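Local atomic coordinates of eukaryotic translation initiation factor 4 gamma 2 (PDB entry 4IUL), a protein that takes part in the initiation of translation as an eIF4G-like factor whose MIF4G domain, built of HEAT repeats, probably binds the helicase eIF4A. Residues 21-26 with 60-65; 31-34 with 40-43; 101-106 with 164-169; 209-212 with 218-221. All blocks are in the same frame, centred on the assembly; numbering follows the deposited sequence.

Interaction 1. Residues 21-26 with 60-65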
loop_
_atom_site.group_PDB
_atom_site.type_symbol
_atom_site.label_atom_id
_atom_site.label_comp_id
_atom_site.label_asym_id
_atom_site.label_seq_id
_atom_site.Cartn_x
_atom_site.Cartn_y
_atom_site.Cartn_z
ATOM N N ALA A 21 11.197 1.423 -25.350
ATOM C CA ALA A 21 10.315 0.379 -25.883
ATOM C C ALA A 21 10.016 -0.676 -24.806
ATOM O O ALA A 21 8.927 -1.258 -24.780
ATOM C CB ALA A 21 10.942 -0.291 -27.111
ATOM N N ILE A 22 10.980 -0.919 -23.919
ATOM C CA ILE A 22 10.778 -1.890 -22.847
ATOM C C ILE A 22 9.695 -1.394 -21.901
ATOM O O ILE A 22 8.802 -2.151 -21.491
ATOM C CB ILE A 22 12.068 -2.127 -22.033
ATOM C CG1 ILE A 22 13.104 -2.860 -22.888
ATOM C CG2 ILE A 22 11.755 -2.955 -20.788
ATOM C CD1 ILE A 22 14.443 -3.090 -22.174
ATOM N N PHE A 23 9.772 -0.111 -21.559
ATOM C CA PHE A 23 8.800 0.486 -20.662
ATOM C C PHE A 23 7.401 0.487 -21.275
ATOM O O PHE A 23 6.416 0.297 -20.555
ATOM C CB PHE A 23 9.256 1.900 -20.275
ATOM C CG PHE A 23 10.470 1.914 -19.380
ATOM C CD1 PHE A 23 11.455 2.891 -19.524
ATOM C CD2 PHE A 23 10.632 0.940 -18.391
ATOM C CE1 PHE A 23 12.587 2.900 -18.706
ATOM C CE2 PHE A 23 11.759 0.935 -17.562
ATOM C CZ PHE A 23 12.743 1.921 -17.721
ATOM N N ARG A 24 7.298 0.689 -22.593
ATOM C CA ARG A 24 5.981 0.655 -23.242
ATOM C C ARG A 24 5.450 -0.785 -23.155
ATOM O O ARG A 24 4.246 -1.016 -22.989
ATOM C CB ARG A 24 6.051 1.088 -24.725
ATOM C CG ARG A 24 6.442 2.563 -24.960
ATOM C CD ARG A 24 6.096 3.057 -26.382
ATOM N NE ARG A 24 6.820 2.353 -27.442
ATOM C CZ ARG A 24 8.094 2.566 -27.774
ATOM N NH1 ARG A 24 8.820 3.476 -27.136
ATOM N NH2 ARG A 24 8.649 1.863 -28.758
ATOM N N LYS A 25 6.358 -1.752 -23.257
ATOM C CA LYS A 25 5.978 -3.162 -23.176
ATOM C C LYS A 25 5.512 -3.529 -21.765
ATOM O O LYS A 25 4.552 -4.286 -21.595
ATOM C CB LYS A 25 7.161 -4.041 -23.561
ATOM C CG LYS A 25 6.864 -5.526 -23.597
ATOM C CD LYS A 25 8.135 -6.273 -23.981
ATOM C CE LYS A 25 7.867 -7.486 -24.854
ATOM N NZ LYS A 25 9.160 -8.016 -25.366
ATOM N N VAL A 26 6.194 -2.996 -20.753
ATOM C CA VAL A 26 5.819 -3.285 -19.375
ATOM C C VAL A 26 4.411 -2.776 -19.088
ATOM O O VAL A 26 3.620 -3.455 -18.427
ATOM C CB VAL A 26 6.818 -2.662 -18.377
ATOM C CG1 VAL A 26 6.284 -2.780 -16.949
ATOM C CG2 VAL A 26 8.155 -3.378 -18.485
ATOM N N ILE A 60 9.211 -0.362 -11.416
ATOM C CA ILE A 60 8.579 -0.029 -10.131
ATOM C C ILE A 60 7.633 1.159 -10.275
ATOM O O ILE A 60 6.548 1.180 -9.689
ATOM C CB ILE A 60 9.648 0.287 -9.049
ATOM C CG1 ILE A 60 10.398 -1.001 -8.679
ATOM C CG2 ILE A 60 8.995 0.896 -7.816
ATOM C CD1 ILE A 60 11.637 -0.779 -7.836
ATOM N N LEU A 61 8.057 2.145 -11.059
ATOM C CA LEU A 61 7.248 3.326 -11.301
ATOM C C LEU A 61 5.932 2.932 -11.983
ATOM O O LEU A 61 4.862 3.419 -11.625
ATOM C CB LEU A 61 8.015 4.313 -12.192
ATOM C CG LEU A 61 7.241 5.584 -12.562
ATOM C CD1 LEU A 61 6.921 6.368 -11.280
ATOM C CD2 LEU A 61 8.061 6.434 -13.517
ATOM N N LEU A 62 6.008 2.042 -12.965
ATOM C CA LEU A 62 4.807 1.621 -13.687
ATOM C C LEU A 62 3.855 0.760 -12.851
ATOM O O LEU A 62 2.632 0.938 -12.912
ATOM C CB LEU A 62 5.211 0.890 -14.971
ATOM C CG LEU A 62 5.897 1.785 -16.016
ATOM C CD1 LEU A 62 6.428 0.943 -17.166
ATOM C CD2 LEU A 62 4.901 2.842 -16.523
ATOM N N ILE A 63 4.423 -0.150 -12.057
ATOM C CA ILE A 63 3.633 -1.040 -11.205
ATOM C C ILE A 63 2.810 -0.233 -10.196
ATOM O O ILE A 63 1.589 -0.426 -10.074
ATOM C CB ILE A 63 4.547 -2.050 -10.447
ATOM C CG1 ILE A 63 5.155 -3.047 -11.435
ATOM C CG2 ILE A 63 3.757 -2.788 -9.384
ATOM C CD1 ILE A 63 6.106 -4.066 -10.808
ATOM N N VAL A 64 3.471 0.669 -9.475
ATOM C CA VAL A 64 2.774 1.492 -8.495
ATOM C C VAL A 64 1.736 2.379 -9.191
ATOM O O VAL A 64 0.674 2.664 -8.630
ATOM C CB VAL A 64 3.768 2.344 -7.689
ATOM C CG1 VAL A 64 3.024 3.220 -6.703
ATOM C CG2 VAL A 64 4.736 1.423 -6.933
ATOM N N ASP A 65 2.053 2.805 -10.416
ATOM C CA ASP A 65 1.147 3.618 -11.243
ATOM C C ASP A 65 -0.177 2.848 -11.412
ATOM O O ASP A 65 -1.256 3.362 -11.118
ATOM C CB ASP A 65 1.754 3.841 -12.641
ATOM C CG ASP A 65 2.342 5.238 -12.833
ATOM O OD1 ASP A 65 2.467 5.993 -11.837
ATOM O OD2 ASP A 65 2.686 5.570 -13.999
#

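Interaction 2. Residues 31-34 with 40-43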
loop_
_atom_site.group_PDB
_atom_site.type_symbol
_atom_site.label_atom_id
_atom_site.label_comp_id
_atom_site.label_asym_id
_atom_site.label_seq_id
_atom_site.Cartn_x
_atom_site.Cartn_y
_atom_site.Cartn_z
ATOM N N ASN A 31 -1.378 -3.853 -18.063
ATOM C CA ASN A 31 -2.760 -3.621 -18.463
ATOM C C ASN A 31 -3.577 -4.909 -18.544
ATOM O O ASN A 31 -4.688 -4.975 -18.016
ATOM C CB ASN A 31 -2.834 -2.888 -19.810
ATOM C CG ASN A 31 -2.595 -1.390 -19.680
ATOM O OD1 ASN A 31 -2.824 -0.799 -18.620
ATOM N ND2 ASN A 31 -2.157 -0.763 -20.769
ATOM N N LYS A 32 -3.035 -5.934 -19.190
ATOM C CA LYS A 32 -3.763 -7.191 -19.307
ATOM C C LYS A 32 -3.490 -8.206 -18.197
ATOM O O LYS A 32 -3.664 -9.405 -18.399
ATOM C CB LYS A 32 -3.507 -7.829 -20.680
ATOM C CG LYS A 32 -2.054 -7.915 -21.129
ATOM C CD LYS A 32 -2.009 -8.200 -22.631
ATOM C CE LYS A 32 -0.610 -8.100 -23.229
ATOM N NZ LYS A 32 0.246 -9.287 -22.942
ATOM N N LEU A 33 -3.086 -7.725 -17.023
ATOM C CA LEU A 33 -2.797 -8.608 -15.890
ATOM C C LEU A 33 -4.075 -9.050 -15.183
ATOM O O LEU A 33 -4.879 -8.225 -14.740
ATOM C CB LEU A 33 -1.881 -7.910 -14.883
ATOM C CG LEU A 33 -1.445 -8.737 -13.670
ATOM C CD1 LEU A 33 -0.559 -9.890 -14.124
ATOM C CD2 LEU A 33 -0.694 -7.849 -12.686
ATOM N N THR A 34 -4.251 -10.363 -15.074
ATOM C CA THR A 34 -5.428 -10.929 -14.427
ATOM C C THR A 34 -5.052 -12.156 -13.601
ATOM O O THR A 34 -4.050 -12.817 -13.889
ATOM C CB THR A 34 -6.481 -11.339 -15.476
ATOM O OG1 THR A 34 -7.623 -11.895 -14.818
ATOM C CG2 THR A 34 -5.912 -12.367 -16.423
ATOM N N LYS A 40 1.571 -16.512 -16.327
ATOM C CA LYS A 40 2.246 -16.321 -17.611
ATOM C C LYS A 40 2.851 -14.928 -17.813
ATOM O O LYS A 40 4.008 -14.799 -18.217
ATOM C CB LYS A 40 1.277 -16.618 -18.758
ATOM C CG LYS A 40 1.877 -16.432 -20.149
ATOM C CD LYS A 40 0.831 -16.618 -21.241
ATOM C CE LYS A 40 1.447 -16.478 -22.627
ATOM N NZ LYS A 40 0.421 -16.576 -23.705
ATOM N N LEU A 41 2.067 -13.890 -17.547
ATOM C CA LEU A 41 2.537 -12.521 -17.726
ATOM C C LEU A 41 3.644 -12.205 -16.732
ATOM O O LEU A 41 4.542 -11.412 -17.016
ATOM C CB LEU A 41 1.377 -11.541 -17.548
ATOM C CG LEU A 41 0.188 -11.780 -18.480
ATOM C CD1 LEU A 41 -0.926 -10.792 -18.177
ATOM C CD2 LEU A 41 0.645 -11.651 -19.924
ATOM N N CYS A 42 3.579 -12.846 -15.570
ATOM C CA CYS A 42 4.574 -12.643 -14.528
ATOM C C CYS A 42 5.924 -13.109 -15.049
ATOM O O CYS A 42 6.944 -12.456 -14.828
ATOM C CB CYS A 42 4.186 -13.432 -13.275
ATOM S SG CYS A 42 5.190 -13.081 -11.805
ATOM N N LEU A 43 5.922 -14.240 -15.752
ATOM C CA LEU A 43 7.151 -14.797 -16.314
ATOM C C LEU A 43 7.720 -13.884 -17.391
ATOM O O LEU A 43 8.938 -13.730 -17.500
ATOM C CB LEU A 43 6.892 -16.187 -16.907
ATOM C CG LEU A 43 6.796 -17.347 -15.914
ATOM C CD1 LEU A 43 6.293 -18.594 -16.616
ATOM C CD2 LEU A 43 8.165 -17.598 -15.300
#

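Interaction 3. Residues 101-106 with 164-169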
loop_
_atom_site.group_PDB
_atom_site.type_symbol
_atom_site.label_atom_id
_atom_site.label_comp_id
_atom_site.label_asym_id
_atom_site.label_seq_id
_atom_site.Cartn_x
_atom_site.Cartn_y
_atom_site.Cartn_z
ATOM N N GLY A 101 22.536 -15.462 6.456
ATOM C CA GLY A 101 21.543 -15.585 7.511
ATOM C C GLY A 101 20.726 -14.321 7.703
ATOM O O GLY A 101 19.664 -14.340 8.314
ATOM N N GLN A 102 21.229 -13.219 7.164
ATOM C CA GLN A 102 20.573 -11.922 7.267
ATOM C C GLN A 102 19.429 -11.820 6.234
ATOM O O GLN A 102 19.527 -12.379 5.133
ATOM C CB GLN A 102 21.638 -10.844 7.030
ATOM C CG GLN A 102 21.303 -9.447 7.474
ATOM C CD GLN A 102 22.558 -8.596 7.666
ATOM O OE1 GLN A 102 23.470 -8.607 6.833
ATOM N NE2 GLN A 102 22.605 -7.854 8.765
ATOM N N LYS A 103 18.336 -11.143 6.588
ATOM C CA LYS A 103 17.232 -10.987 5.639
ATOM C C LYS A 103 17.791 -10.332 4.379
ATOM O O LYS A 103 18.553 -9.366 4.459
ATOM C CB LYS A 103 16.120 -10.103 6.204
ATOM C CG LYS A 103 15.259 -10.751 7.265
ATOM C CD LYS A 103 14.167 -9.788 7.700
ATOM C CE LYS A 103 13.339 -10.347 8.841
ATOM N NZ LYS A 103 12.195 -9.450 9.182
ATOM N N GLN A 104 17.412 -10.856 3.221
ATOM C CA GLN A 104 17.902 -10.335 1.955
ATOM C C GLN A 104 17.628 -8.842 1.754
ATOM O O GLN A 104 16.553 -8.339 2.072
ATOM C CB GLN A 104 17.286 -11.130 0.797
ATOM C CG GLN A 104 17.776 -10.717 -0.588
ATOM C CD GLN A 104 16.952 -11.333 -1.713
ATOM O OE1 GLN A 104 15.732 -11.142 -1.786
ATOM N NE2 GLN A 104 17.616 -12.071 -2.600
ATOM N N SER A 105 18.622 -8.150 1.217
ATOM C CA SER A 105 18.524 -6.732 0.933
ATOM C C SER A 105 19.041 -6.542 -0.488
ATOM O O SER A 105 20.169 -6.933 -0.796
ATOM C CB SER A 105 19.385 -5.938 1.917
ATOM O OG SER A 105 19.206 -4.545 1.731
ATOM N N THR A 106 18.218 -5.959 -1.357
ATOM C CA THR A 106 18.619 -5.748 -2.745
ATOM C C THR A 106 18.142 -4.420 -3.326
ATOM O O THR A 106 17.349 -3.695 -2.721
ATOM C CB THR A 106 18.076 -6.855 -3.667
ATOM O OG1 THR A 106 16.649 -6.750 -3.740
ATOM C CG2 THR A 106 18.448 -8.237 -3.140
ATOM N N LYS A 164 2.089 -7.136 4.261
ATOM C CA LYS A 164 1.763 -8.529 4.517
ATOM C C LYS A 164 2.849 -9.484 3.998
ATOM O O LYS A 164 3.029 -10.570 4.535
ATOM C CB LYS A 164 0.410 -8.841 3.870
ATOM C CG LYS A 164 -0.104 -10.259 4.017
ATOM C CD LYS A 164 -1.557 -10.317 3.536
ATOM C CE LYS A 164 -1.994 -11.730 3.176
ATOM N NZ LYS A 164 -1.337 -12.206 1.914
ATOM N N LEU A 165 3.583 -9.065 2.970
ATOM C CA LEU A 165 4.639 -9.891 2.378
ATOM C C LEU A 165 6.030 -9.390 2.772
ATOM O O LEU A 165 7.036 -9.790 2.181
ATOM C CB LEU A 165 4.512 -9.876 0.849
ATOM C CG LEU A 165 3.165 -10.323 0.266
ATOM C CD1 LEU A 165 3.091 -9.982 -1.214
ATOM C CD2 LEU A 165 2.997 -11.813 0.473
ATOM N N ASP A 166 6.063 -8.508 3.770
ATOM C CA ASP A 166 7.287 -7.905 4.291
ATOM C C ASP A 166 8.051 -7.072 3.257
ATOM O O ASP A 166 9.278 -6.990 3.299
ATOM C CB ASP A 166 8.211 -8.980 4.895
ATOM C CG ASP A 166 9.115 -8.420 6.010
ATOM O OD1 ASP A 166 8.587 -7.732 6.915
ATOM O OD2 ASP A 166 10.346 -8.669 5.993
ATOM N N LEU A 167 7.313 -6.438 2.349
ATOM C CA LEU A 167 7.910 -5.598 1.308
ATOM C C LEU A 167 8.058 -4.118 1.710
ATOM O O LEU A 167 8.754 -3.363 1.033
ATOM C CB LEU A 167 7.116 -5.744 0.001
ATOM C CG LEU A 167 7.278 -7.144 -0.625
ATOM C CD1 LEU A 167 6.408 -7.306 -1.878
ATOM C CD2 LEU A 167 8.753 -7.364 -0.961
ATOM N N ILE A 168 7.390 -3.704 2.789
ATOM C CA ILE A 168 7.522 -2.347 3.323
ATOM C C ILE A 168 7.564 -2.491 4.848
ATOM O O ILE A 168 7.199 -3.543 5.375
ATOM C CB ILE A 168 6.369 -1.381 2.889
ATOM C CG1 ILE A 168 4.998 -2.016 3.126
ATOM C CG2 ILE A 168 6.571 -0.942 1.436
ATOM C CD1 ILE A 168 4.485 -1.827 4.541
ATOM N N HIS A 169 8.007 -1.450 5.550
ATOM C CA HIS A 169 8.156 -1.494 7.007
ATOM C C HIS A 169 7.051 -0.903 7.914
ATOM O O HIS A 169 6.067 -0.313 7.442
ATOM C CB HIS A 169 9.503 -0.864 7.367
ATOM C CG HIS A 169 10.673 -1.549 6.725
ATOM N ND1 HIS A 169 11.876 -0.914 6.496
ATOM C CD2 HIS A 169 10.820 -2.813 6.258
ATOM C CE1 HIS A 169 12.712 -1.756 5.912
ATOM N NE2 HIS A 169 12.095 -2.915 5.757
#

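Interaction 4. Residues 209-212 with 218-221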
loop_
_atom_site.group_PDB
_atom_site.type_symbol
_atom_site.label_atom_id
_atom_site.label_comp_id
_atom_site.label_asym_id
_atom_site.label_seq_id
_atom_site.Cartn_x
_atom_site.Cartn_y
_atom_site.Cartn_z
ATOM N N ARG A 209 1.408 -8.485 13.287
ATOM C CA ARG A 209 2.854 -8.276 13.216
ATOM C C ARG A 209 3.317 -6.949 13.832
ATOM O O ARG A 209 4.467 -6.817 14.252
ATOM C CB ARG A 209 3.352 -8.356 11.762
ATOM C CG ARG A 209 3.036 -7.142 10.893
ATOM C CD ARG A 209 4.099 -6.954 9.797
ATOM N NE ARG A 209 4.245 -8.146 8.963
ATOM C CZ ARG A 209 5.391 -8.553 8.420
ATOM N NH1 ARG A 209 6.511 -7.867 8.617
ATOM N NH2 ARG A 209 5.421 -9.662 7.691
ATOM N N LEU A 210 2.421 -5.971 13.892
ATOM C CA LEU A 210 2.760 -4.664 14.444
ATOM C C LEU A 210 2.640 -4.621 15.964
ATOM O O LEU A 210 3.359 -3.879 16.641
ATOM C CB LEU A 210 1.833 -3.603 13.848
ATOM C CG LEU A 210 2.327 -2.552 12.848
ATOM C CD1 LEU A 210 3.089 -3.181 11.699
ATOM C CD2 LEU A 210 1.104 -1.787 12.337
ATOM N N ASP A 211 1.738 -5.443 16.489
ATOM C CA ASP A 211 1.443 -5.473 17.913
ATOM C C ASP A 211 2.411 -6.241 18.819
ATOM O O ASP A 211 2.008 -7.192 19.496
ATOM C CB ASP A 211 0.013 -6.001 18.096
ATOM C CG ASP A 211 -0.631 -5.531 19.385
ATOM O OD1 ASP A 211 -0.120 -4.569 19.998
ATOM O OD2 ASP A 211 -1.664 -6.120 19.773
ATOM N N HIS A 212 3.682 -5.835 18.833
ATOM C CA HIS A 212 4.656 -6.480 19.706
ATOM C C HIS A 212 4.948 -5.562 20.886
ATOM O O HIS A 212 4.593 -4.381 20.873
ATOM C CB HIS A 212 5.945 -6.861 18.951
ATOM C CG HIS A 212 6.542 -5.753 18.136
ATOM N ND1 HIS A 212 7.235 -4.701 18.696
ATOM C CD2 HIS A 212 6.558 -5.545 16.797
ATOM C CE1 HIS A 212 7.655 -3.893 17.737
ATOM N NE2 HIS A 212 7.256 -4.382 16.575
ATOM N N LEU A 218 1.497 2.566 21.697
ATOM C CA LEU A 218 0.861 3.084 20.488
ATOM C C LEU A 218 -0.419 2.329 20.117
ATOM O O LEU A 218 -1.457 2.938 19.863
ATOM C CB LEU A 218 1.827 2.995 19.311
ATOM C CG LEU A 218 2.569 4.233 18.831
ATOM C CD1 LEU A 218 3.401 3.832 17.613
ATOM C CD2 LEU A 218 1.572 5.343 18.465
ATOM N N MET A 219 -0.336 1.004 20.070
ATOM C CA MET A 219 -1.490 0.188 19.717
ATOM C C MET A 219 -2.626 0.338 20.725
ATOM O O MET A 219 -3.794 0.428 20.340
ATOM C CB MET A 219 -1.085 -1.281 19.597
ATOM C CG MET A 219 -0.073 -1.565 18.485
ATOM S SD MET A 219 -0.700 -1.285 16.819
ATOM C CE MET A 219 -1.369 -2.887 16.456
ATOM N N ASP A 220 -2.286 0.354 22.012
ATOM C CA ASP A 220 -3.292 0.519 23.059
ATOM C C ASP A 220 -4.045 1.812 22.789
ATOM O O ASP A 220 -5.271 1.874 22.905
ATOM C CB ASP A 220 -2.642 0.605 24.442
ATOM C CG ASP A 220 -2.443 -0.748 25.081
ATOM O OD1 ASP A 220 -2.760 -1.783 24.445
ATOM O OD2 ASP A 220 -1.964 -0.772 26.233
ATOM N N GLN A 221 -3.289 2.839 22.417
ATOM C CA GLN A 221 -3.848 4.149 22.124
ATOM C C GLN A 221 -4.823 4.085 20.936
ATOM O O GLN A 221 -5.892 4.699 20.973
ATOM C CB GLN A 221 -2.709 5.121 21.827
ATOM C CG GLN A 221 -3.031 6.574 22.078
ATOM C CD GLN A 221 -1.846 7.475 21.779
ATOM O OE1 GLN A 221 -0.696 7.130 22.080
ATOM N NE2 GLN A 221 -2.117 8.641 21.198
#

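Interaction 1. Residues 21-26 with 60-65
L62 reaches from helix 53-69 to the flank of helix 13-31, where a single methyl, CD1, settles against V26 and the base of F23. The apolar part of the contact gathers on L62 CD1, with V26 as its nearest side chain. V26 CG1 lies 3.7 Å from L62 CD1, and V26 CB is almost as near at 3.8 Å, so the leucine methyl rests against the branch point as well as against one methyl of the valine. The two side chains meet at a slant. V26 carries CG1 anti to its backbone N (chi1 171°), which brings this methyl to the leucine. A looser touch comes from F23, whose CB is 4.3 Å from L62 CD1.

The second kind of contact is between methyl and backbone: the same L62 CD1 sits 3.5 Å from F23 O, the carbonyl one helical turn before the end of segment 21-26. With CA atoms 7.6 Å apart at V26 and L62, the nearest pair, the two helices are close enough for one leucine to span the gap.

Further neighbours extend the packing, L62 also touching L30 of helix 13-31 and V26 touching L45 of helix 38-48. With no polar pairing between the two segments, the contact rests on shape and the partial burial of apolar groups, a small example of the helix packing by which alpha-helical repeats hold together.

Interaction 2. Residues 31-34 with 40-43
The side chain of L41 points from helix 38-48 into the bend of chain at K32 and L33, its two methyls meeting different parts of it. L41 CD1 takes the backbone: it comes within 3.1 Å of K32 O, a close approach for a methyl and a carbonyl oxygen, and 3.7 Å from L33 CA. The same methyl touches L33 CD1, 4.2 Å away, the two leucines lying alongside with their side chains pointing opposite ways. L41 CD2 instead faces K32 NZ, 3.9 Å off, an ammonium group resting beside a hydrocarbon with no polar bond in it.

What brings the amine there is the first torsion and one bend at the end: CG stands between the backbone N and the carbonyl carbon (chi1 48°), the chain runs on extended, and a turn at chi4 (77°) sets the amine by the leucine. L33, in turn, packs against L76 and Y77 of helix 74-87.

K32 is also where helical geometry ends after helix 13-31, so L41 packs on the exit of one helix from the next. N31 OD1 ties that exit to K66 NZ on helix 53-69, while C42 touches L80 and R83. The turn is thus in contact with helices 53-69 and 74-87.

Interaction 3. Residues 101-106 with 164-169
K103 stretches its amine toward the carboxylate of D166, and this one long ion pair makes up the direct contact between the two loops. K103 NZ is 3.8 Å from D166 OD2, beyond ordinary hydrogen-bonding distance, and 4.6 Å from D166 OD1, so the attraction is probably weak and favours one oxygen. The lysine is extended from CG onward, which lets it cover most of the 10.5 Å between K103 CA and D166 CA; the two side chains meet at about a right angle. Both residues also touch crystal neighbours, and the exposed lysine could take other positions in solution.

The firm side of the arrangement lies behind the aspartate. D166 OD1 is held in a salt bridge by R209 NH1, its stronger polar partner, so that the carboxylate has two positive groups close by, roughly at right angles as seen from CG, which would probably favour its charged form. L167 is buried against C81 and A85 of helix 74-87, and I168 packs on I159 and L162 of helix 141-163. On the lysine's loop the anchoring comes later, where Q104 OE1 accepts a hydrogen bond from R109 NE and T106 OG1 caps helix 107-127 with a weak bond to R109 N.

D166 itself adopts a left-handed backbone conformation (phi 62°). With L167 N bonded back to L162 O and D166 N to G163 O, it is the C' residue of a Schellman motif, closing helix 141-163 before H169 takes the N-cap position of helix 170-181, an inter-helix turn of a helical-repeat fold.

Interaction 4. Residues 209-212 with 218-221
M219 lies across the turn at L210 and D211, and each carbon along its side chain beyond CA finds a partner there. It starts at CB, 3.5 Å from D211 OD1. CG, one bond further, is at 3.4 Å from the same D211 OD1, so the carboxylate oxygen rests on two adjoining methylenes. Bends at chi2 (-66°) and chi3 (-89°) then fold the chain back past SD. That carries the terminal methyl against the aspartate's CB, with M219 CE 3.8 Å from D211 CB, and on to the preceding residue, where CE is 4.2 Å from L210 CB.

D211 is the centre of an inverse gamma turn, closed by a weak bond from H212 N to L210 O, just as helix 193-210 ends. Its OD2 accepts a hydrogen bond from W254 NE1 and forms a salt bridge with R250 NE, which fixes the carboxylate from the side of helix 237-251 and the segment after it. An alanine here would take away both oxygens and is likely to leave W254 and R250 without this acceptor, and the M219 methylenes without their cover.

The contact therefore splits the aspartate's work: OD2 serves R250 and W254, while toward M219 the aspartate offers only van der Waals packing.

Along the chain the contacts run in series, except that interaction 2 is nested within the loop closed by interaction 1. Those two lie about 13 Å apart between centres, on the same side of the chain's centre, and use three consecutive helices, 13-31, 38-48 and 53-69. Interaction 4 sits on the opposite side of that centre, about 36 Å from interaction 1 centre to centre. Interaction 3 falls between, its centre about 20 Å from that of interaction 4, and touches it through D166 OD1 and R209 NH1, 2.7 Å apart. In the MIF4G domain, interactions 2 and 4 join consecutive helices, interaction 1 skips one helix and interaction 3 joins separate inter-helix loops, consistent with an elongated stack of helical repeats.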